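Local structure of type 3 secretion system translocon protein SctE (Shigella flexneri, 3U0C) at residues S124-K127 against D128-K132; K132-Q135 against I136-R139; K151-S154 against R155-I158; I162-D165 against A166-D170. The protein forms, together with its partner translocator IpaC, a pore in the host membrane through which type III secretion effectors pass into the host cytosol. All coordinates share one frame; numbering follows the deposited sequence.

Contact 1 (S124-K127 against D128-K132); sequences SKIK and DLENK
Lys125 carries CG on the side away from its own nitrogen (chi1 -176°), while Leu129 keeps CG beside its backbone N (chi1 -71°). These torsions lay the two chains side by side, pointing the same way, with Lys125 CG 3.7 Å from Leu129 CD1. This is i to i+4 packing on one turn of helix 71-141, part of a long antiparallel coiled-coil hairpin in the N-terminal region of the translocator. The rest of the Lys125 chain is fully extended. The lysine therefore meets the leucine with its aliphatic base.

Ile126 and Glu130 pair one residue further on. Methyl CG2 of Ile126 lies 3.9 Å from Glu130 OE2, a loose contact between a methyl and a carboxylate oxygen. The helical bonds beneath are regular at first: Leu129 N to Lys125 O is 3.0 Å and Glu130 N to Ile126 O is 2.9 Å. The next one, Asn131 N to Lys127 O, is weak at 3.5 Å. Across the hairpin, Ile126 touches Ala167 and Arg171, and Leu129 touches Leu160. Leu129 is buried there. Its branch also leans over its own helix, with CD1 3.1 Å from Lys125 O, the same oxygen that accepts Leu129 N.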
# COMPACT_ATOMS: atom_id res chain seq x y z
N SER A 124 -14.69 14.45 14.18
CA SER A 124 -15.49 15.67 14.25
C SER A 124 -16.94 15.39 14.65
O SER A 124 -17.44 15.89 15.66
CB SER A 124 -15.50 16.40 12.90
OG SER A 124 -14.30 17.09 12.69
N LYS A 125 -17.61 14.61 13.81
CA LYS A 125 -18.98 14.25 14.06
C LYS A 125 -19.17 13.86 15.51
O LYS A 125 -20.21 14.14 16.10
CB LYS A 125 -19.36 13.09 13.15
CG LYS A 125 -20.80 12.67 13.24
CD LYS A 125 -21.10 11.55 12.24
CE LYS A 125 -22.57 11.15 12.32
NZ LYS A 125 -22.90 10.06 11.34
N ILE A 126 -18.17 13.19 16.08
CA ILE A 126 -18.26 12.71 17.46
C ILE A 126 -18.08 13.83 18.46
O ILE A 126 -18.82 13.92 19.45
CB ILE A 126 -17.21 11.61 17.76
CG1 ILE A 126 -17.50 10.37 16.90
CG2 ILE A 126 -17.21 11.24 19.24
CD1 ILE A 126 -16.50 9.27 17.09
N LYS A 127 -17.10 14.69 18.22
CA LYS A 127 -16.86 15.79 19.13
C LYS A 127 -18.06 16.74 19.11
O LYS A 127 -18.27 17.51 20.05
CB LYS A 127 -15.58 16.53 18.76
CG LYS A 127 -15.22 17.68 19.71
CD LYS A 127 -13.93 18.39 19.22
CE LYS A 127 -13.50 19.53 20.15
NZ LYS A 127 -12.09 19.90 19.81
N ASP A 128 -18.85 16.65 18.05
CA ASP A 128 -20.02 17.51 17.92
C ASP A 128 -21.24 16.90 18.59
O ASP A 128 -22.07 17.60 19.20
CB ASP A 128 -20.32 17.77 16.45
CG ASP A 128 -21.20 18.97 16.27
OD1 ASP A 128 -20.78 20.06 16.70
OD2 ASP A 128 -22.31 18.83 15.72
N LEU A 129 -21.37 15.58 18.47
CA LEU A 129 -22.45 14.90 19.15
C LEU A 129 -22.21 14.87 20.65
O LEU A 129 -23.14 14.74 21.42
CB LEU A 129 -22.60 13.49 18.61
CG LEU A 129 -23.17 13.46 17.20
CD1 LEU A 129 -22.66 12.23 16.44
CD2 LEU A 129 -24.69 13.50 17.27
N GLU A 130 -20.95 14.99 21.06
CA GLU A 130 -20.64 15.02 22.48
C GLU A 130 -21.06 16.36 23.05
O GLU A 130 -21.48 16.45 24.20
CB GLU A 130 -19.16 14.78 22.73
CG GLU A 130 -18.72 13.33 22.56
CD GLU A 130 -17.25 13.12 22.89
OE1 GLU A 130 -16.51 14.13 23.01
OE2 GLU A 130 -16.84 11.93 23.03
N ASN A 131 -20.94 17.41 22.24
CA ASN A 131 -21.38 18.74 22.62
C ASN A 131 -22.89 18.82 22.81
O ASN A 131 -23.37 19.28 23.85
CB ASN A 131 -20.93 19.76 21.58
CG ASN A 131 -19.45 19.98 21.63
OD1 ASN A 131 -18.81 19.65 22.62
ND2 ASN A 131 -18.87 20.53 20.55
N LYS A 132 -23.64 18.38 21.80
CA LYS A 132 -25.09 18.43 21.87
C LYS A 132 -25.61 17.72 23.12
O LYS A 132 -26.48 18.22 23.82
CB LYS A 132 -25.70 17.87 20.60
CG LYS A 132 -25.36 18.71 19.38
CD LYS A 132 -25.98 18.12 18.11
CE LYS A 132 -25.54 18.91 16.89
NZ LYS A 132 -26.34 18.50 15.70

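Contact 2 (K132-Q135 against I136-R139); sequences KINQ and IQTR
Regular helical bonds join the two segments, from Ile136 N to Lys132 O and from Arg139 N to Gln135 O, and Thr138 N points almost straight at Asn134 O (2.8 Å, N-H...O angle 173°). The Ile136 N to Lys132 O bond is equally short at 2.8 Å. The main side-chain pair is Ile133 with Gln137. The two lie alongside each other and point the same way. Methyl CG2 of Ile133 rests against the amide end of the glutamine, 3.6 Å from Gln137 CD and equally close to NE2. Gln137 is extended beyond CG, and this stretches the amide along the isoleucine. The NE2 group then donates outward, in a hydrogen bond to Glu157 of helix 150-197. A nonpolar methyl thus flanks an amide that is held from the opposing helix.

The segments lie near the C-terminal end of helix 71-141, close to the turn of the antiparallel coiled-coil hairpin. Ile133 and Ile136 are both buried at this end. Ile133 touches Leu160 and Lys164, and Ile136 touches Glu156. Ile136 holds CG1 away from its backbone N (chi1 -169°), which directs the longer branch out of the local contact toward helix 150-197. Its CB stays over the preceding turn, 3.3 Å from Lys132 O.

Thr138 has its hydroxyl beside its own nitrogen (chi1 -73°), facing back down the helix. OG1 gives a weak second bond to Asn134 O at 3.3 Å, beside the strong one from Thr138 N. Arg139 is poorly ordered, and its guanidinium makes a long, weak ion pair with Glu149. Its CB lies 3.5 Å from Gln135 O.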
# COMPACT_ATOMS: atom_id res chain seq x y z
N LYS A 132 -23.64 18.38 21.80
CA LYS A 132 -25.09 18.43 21.87
C LYS A 132 -25.61 17.72 23.12
O LYS A 132 -26.48 18.22 23.82
CB LYS A 132 -25.70 17.87 20.60
CG LYS A 132 -25.36 18.71 19.38
CD LYS A 132 -25.98 18.12 18.11
CE LYS A 132 -25.54 18.91 16.89
NZ LYS A 132 -26.34 18.50 15.70
N ILE A 133 -25.05 16.54 23.40
CA ILE A 133 -25.36 15.77 24.60
C ILE A 133 -25.01 16.50 25.89
O ILE A 133 -25.80 16.51 26.83
CB ILE A 133 -24.65 14.40 24.59
CG1 ILE A 133 -25.26 13.49 23.52
CG2 ILE A 133 -24.72 13.74 25.96
CD1 ILE A 133 -24.40 12.30 23.16
N ASN A 134 -23.83 17.11 25.97
CA ASN A 134 -23.48 17.82 27.20
C ASN A 134 -24.34 19.07 27.39
O ASN A 134 -24.83 19.35 28.48
CB ASN A 134 -21.99 18.16 27.27
CG ASN A 134 -21.12 16.92 27.38
OD1 ASN A 134 -21.51 15.83 26.95
ND2 ASN A 134 -19.93 17.08 27.98
N GLN A 135 -24.52 19.79 26.29
CA GLN A 135 -25.40 20.93 26.26
C GLN A 135 -26.76 20.54 26.79
O GLN A 135 -27.26 21.15 27.74
CB GLN A 135 -25.57 21.41 24.83
CG GLN A 135 -24.30 21.99 24.22
CD GLN A 135 -24.55 22.36 22.79
OE1 GLN A 135 -25.45 21.80 22.13
NE2 GLN A 135 -23.75 23.31 22.27
N ILE A 136 -27.35 19.52 26.18
CA ILE A 136 -28.68 19.09 26.58
C ILE A 136 -28.68 18.57 28.01
O ILE A 136 -29.62 18.83 28.77
CB ILE A 136 -29.24 18.04 25.63
CG1 ILE A 136 -30.71 17.81 25.91
CG2 ILE A 136 -28.50 16.73 25.80
CD1 ILE A 136 -31.36 16.92 24.91
N GLN A 137 -27.62 17.86 28.39
CA GLN A 137 -27.54 17.30 29.74
C GLN A 137 -27.53 18.42 30.78
O GLN A 137 -28.25 18.35 31.77
CB GLN A 137 -26.34 16.35 29.90
CG GLN A 137 -26.65 14.93 29.41
CD GLN A 137 -25.47 13.95 29.50
OE1 GLN A 137 -24.34 14.33 29.82
NE2 GLN A 137 -25.74 12.68 29.20
N THR A 138 -26.72 19.45 30.53
CA THR A 138 -26.72 20.63 31.39
C THR A 138 -28.12 21.25 31.44
O THR A 138 -28.63 21.58 32.52
CB THR A 138 -25.77 21.72 30.87
OG1 THR A 138 -24.41 21.34 31.10
CG2 THR A 138 -26.07 23.02 31.58
N ARG A 139 -28.73 21.41 30.27
CA ARG A 139 -30.08 21.99 30.19
C ARG A 139 -31.12 21.17 30.95
O ARG A 139 -32.05 21.72 31.53
CB ARG A 139 -30.50 22.13 28.72
CG ARG A 139 -31.87 22.75 28.53
CD ARG A 139 -32.26 22.96 27.08
NE ARG A 139 -33.58 23.57 26.94
CZ ARG A 139 -34.07 24.03 25.80
NH1 ARG A 139 -33.36 23.95 24.69
NH2 ARG A 139 -35.28 24.58 25.78

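Contact 3 (K151-S154 against R155-I158); sequences KKLS and REEI
Van der Waals contact centres on the Arg155 guanidinium. Its CG lies beside the backbone N (chi1 -76°) and the chain bends at chi3 (-38°), which together lay the guanidinium over the preceding turn. Lys152 CA sits 3.3 Å above one face of the group, toward its rim. Lys151 CE approaches in the plane, at the edge, 3.3 Å from Arg155 NH1. Lys152 CB is also 3.3 Å from Arg155 NH2. Lys151 O lies over the same face, farther off; the lysine side chains touch through carbon.

The charges are less well matched. Lys151 NZ and Arg155 NH1, both positive, are 4.4 Å apart, which is probably mildly unfavourable. Lys152 NZ and Glu156 OE2 have opposite charges but stay 5.0 Å apart, so any attraction is probably weak.

Among the hydrogen bonds, Glu157 N binds Leu153 O at 2.9 Å. A water donates to both Ser154 O (3.1 Å) and Glu157 OE1 (2.6 Å), bridging backbone and carboxylate. Ser154 OG is hydrogen-bonded to Lys150 O.

These residues form the first turns of helix 150-197, just after the hairpin turn. Their inner side faces helix 71-141: Leu153, Ser154 and Glu157 touch Leu140, and Glu157 OE2 accepts from Gln137.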
# COMPACT_ATOMS: atom_id res chain seq x y z
N LYS A 151 -39.74 15.82 29.22
CA LYS A 151 -40.02 14.58 28.48
C LYS A 151 -39.38 14.58 27.09
O LYS A 151 -38.79 13.58 26.65
CB LYS A 151 -41.53 14.34 28.40
CG LYS A 151 -41.94 13.08 27.63
CD LYS A 151 -43.41 12.71 27.89
CE LYS A 151 -44.07 12.13 26.65
NZ LYS A 151 -44.69 10.78 26.90
N LYS A 152 -39.46 15.71 26.41
CA LYS A 152 -38.99 15.83 25.04
C LYS A 152 -37.46 15.86 24.95
O LYS A 152 -36.88 15.10 24.18
CB LYS A 152 -39.59 17.07 24.38
CG LYS A 152 -39.22 17.27 22.93
CD LYS A 152 -39.92 18.51 22.35
CE LYS A 152 -39.54 18.73 20.89
NZ LYS A 152 -40.21 19.95 20.31
N LEU A 153 -36.82 16.72 25.74
CA LEU A 153 -35.35 16.74 25.82
C LEU A 153 -34.77 15.36 26.14
O LEU A 153 -33.74 14.96 25.59
CB LEU A 153 -34.86 17.76 26.85
CG LEU A 153 -35.10 19.25 26.62
CD1 LEU A 153 -35.10 20.01 27.94
CD2 LEU A 153 -34.07 19.83 25.68
N SER A 154 -35.42 14.64 27.05
CA SER A 154 -34.96 13.30 27.41
C SER A 154 -34.95 12.39 26.19
O SER A 154 -34.04 11.58 26.03
CB SER A 154 -35.83 12.71 28.51
OG SER A 154 -35.64 13.41 29.74
N ARG A 155 -35.96 12.53 25.34
CA ARG A 155 -36.06 11.78 24.10
C ARG A 155 -35.03 12.22 23.06
O ARG A 155 -34.65 11.42 22.20
CB ARG A 155 -37.47 11.91 23.50
CG ARG A 155 -38.54 11.08 24.19
CD ARG A 155 -39.89 11.21 23.48
NE ARG A 155 -40.12 12.57 22.98
CZ ARG A 155 -41.09 13.38 23.41
NH1 ARG A 155 -41.93 12.96 24.33
NH2 ARG A 155 -41.23 14.61 22.91
N GLU A 156 -34.60 13.47 23.13
CA GLU A 156 -33.58 13.96 22.21
C GLU A 156 -32.21 13.47 22.64
O GLU A 156 -31.30 13.29 21.82
CB GLU A 156 -33.55 15.48 22.18
CG GLU A 156 -34.85 16.17 21.81
CD GLU A 156 -34.68 17.68 21.83
OE1 GLU A 156 -33.53 18.14 22.07
OE2 GLU A 156 -35.68 18.40 21.60
N GLU A 157 -32.05 13.31 23.94
CA GLU A 157 -30.79 12.85 24.47
C GLU A 157 -30.60 11.36 24.22
O GLU A 157 -29.48 10.91 24.06
CB GLU A 157 -30.67 13.15 25.96
CG GLU A 157 -29.54 12.41 26.64
CD GLU A 157 -29.52 12.64 28.14
OE1 GLU A 157 -30.60 12.93 28.72
OE2 GLU A 157 -28.43 12.54 28.73
N ILE A 158 -31.67 10.59 24.17
CA ILE A 158 -31.53 9.17 23.86
C ILE A 158 -31.18 9.04 22.40
O ILE A 158 -30.47 8.12 21.99
CB ILE A 158 -32.81 8.36 24.15
CG1 ILE A 158 -34.00 8.97 23.41
CG2 ILE A 158 -33.06 8.28 25.64
CD1 ILE A 158 -35.08 7.97 22.98
O HOH W 1 -32.31 10.92 28.49

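Contact 4 (I162-D165 against A166-D170); sequences IKKD and AAVKD
The flat groups joining Lys164 to Val168 and Asp165 to Lys169 are backbone peptides. Val168 N bonds to the oxygen of the Lys164 carbonyl at 2.9 Å. Methyl CG2 of Val168 comes near the same oxygen, 3.4 Å from Lys164 O. The carbonyl of Asp165 receives Lys169 N on a nearly straight path (3.2 Å, N-H...O angle 168°), and Val168 N adds a weak bond to the same Asp165 O at 3.3 Å.

Lys164 and Val168 are the side chains that meet. They run side by side and point the same way. The lysine chain turns at its last torsion (chi4 -46°), and Lys164 NZ ends 3.8 Å from Val168 CG2. This is contact between an ammonium group and a methyl.

The two alanines before Val168 touch the preceding turn through CB alone. Ala167 CB lies 3.5 Å from Lys163 O, and Ala166 CB lies 3.6 Å from Ile162 O. Apart from the weak i to i+3 bond of Val168 N, these contacts are i to i+4 along helix 150-197, the returning arm of the antiparallel coiled-coil hairpin. Buried Ala167 faces helix 71-141, and Lys163 and Lys164 touch Leu129 of that helix.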
# COMPACT_ATOMS: atom_id res chain seq x y z
N ILE A 162 -27.80 7.47 20.75
CA ILE A 162 -27.84 6.41 19.75
C ILE A 162 -27.00 6.77 18.53
O ILE A 162 -26.42 5.89 17.88
CB ILE A 162 -29.26 6.14 19.30
CG1 ILE A 162 -30.05 5.53 20.44
CG2 ILE A 162 -29.25 5.21 18.09
CD1 ILE A 162 -31.37 5.00 20.01
N LYS A 163 -26.94 8.06 18.22
CA LYS A 163 -26.18 8.53 17.07
C LYS A 163 -24.69 8.50 17.36
O LYS A 163 -23.89 8.13 16.51
CB LYS A 163 -26.62 9.93 16.66
CG LYS A 163 -27.91 9.95 15.87
CD LYS A 163 -28.17 11.35 15.32
CE LYS A 163 -29.51 11.89 15.83
NZ LYS A 163 -30.51 11.92 14.73
N LYS A 164 -24.34 8.91 18.58
CA LYS A 164 -22.95 8.95 19.00
C LYS A 164 -22.35 7.54 19.15
O LYS A 164 -21.20 7.33 18.80
CB LYS A 164 -22.83 9.72 20.31
CG LYS A 164 -21.48 9.59 21.01
CD LYS A 164 -21.62 9.90 22.50
CE LYS A 164 -20.39 9.41 23.25
NZ LYS A 164 -19.99 8.02 22.83
N ASP A 165 -23.12 6.59 19.67
CA ASP A 165 -22.64 5.21 19.73
C ASP A 165 -22.37 4.70 18.33
O ASP A 165 -21.38 4.01 18.11
CB ASP A 165 -23.63 4.27 20.42
CG ASP A 165 -23.96 4.69 21.85
OD1 ASP A 165 -23.05 5.20 22.55
OD2 ASP A 165 -25.13 4.50 22.26
N ALA A 166 -23.25 5.02 17.39
CA ALA A 166 -23.09 4.53 16.02
C ALA A 166 -21.92 5.20 15.31
O ALA A 166 -21.26 4.59 14.44
CB ALA A 166 -24.38 4.70 15.22
N ALA A 167 -21.63 6.44 15.70
CA ALA A 167 -20.50 7.18 15.14
C ALA A 167 -19.17 6.77 15.75
O ALA A 167 -18.12 6.94 15.12
CB ALA A 167 -20.70 8.67 15.29
N VAL A 168 -19.20 6.23 16.97
CA VAL A 168 -17.97 5.71 17.55
C VAL A 168 -17.62 4.43 16.81
O VAL A 168 -16.48 4.21 16.43
CB VAL A 168 -18.09 5.42 19.05
CG1 VAL A 168 -16.97 4.47 19.49
CG2 VAL A 168 -18.06 6.71 19.86
N LYS A 169 -18.64 3.59 16.61
CA LYS A 169 -18.49 2.37 15.85
C LYS A 169 -17.87 2.68 14.50
O LYS A 169 -16.84 2.12 14.12
CB LYS A 169 -19.85 1.72 15.64
CG LYS A 169 -19.79 0.34 15.02
CD LYS A 169 -21.11 -0.42 15.24
CE LYS A 169 -21.84 -0.69 13.93
NZ LYS A 169 -23.24 -1.17 14.16
N ASP A 170 -18.52 3.58 13.78
CA ASP A 170 -18.13 3.85 12.41
C ASP A 170 -16.70 4.40 12.37
O ASP A 170 -15.95 4.08 11.45
CB ASP A 170 -19.10 4.80 11.73
CG ASP A 170 -18.81 4.98 10.25
OD1 ASP A 170 -19.00 4.01 9.47
OD2 ASP A 170 -18.38 6.09 9.86

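How the contacts relate
From the N terminus, contacts 1 and 2 follow each other on helix 71-141 and share Lys132. Their centres are about 11 Å apart. The chain then turns and comes back antiparallel as helix 150-197, which carries contact 3 and then contact 4. Each contact spans continuous helix, so none closes a loop, and none nests in or crosses another. The pairing across the hairpin runs in reverse order. Contact 2 faces contact 3 beside the turn, and contact 1 faces contact 4 farther from it; both pairs have centres about 10 Å apart. Ile133 CD1 also reaches Lys164 CD, linking contacts 2 and 4. Side chains between these pairs join both arms at this end of the hairpin.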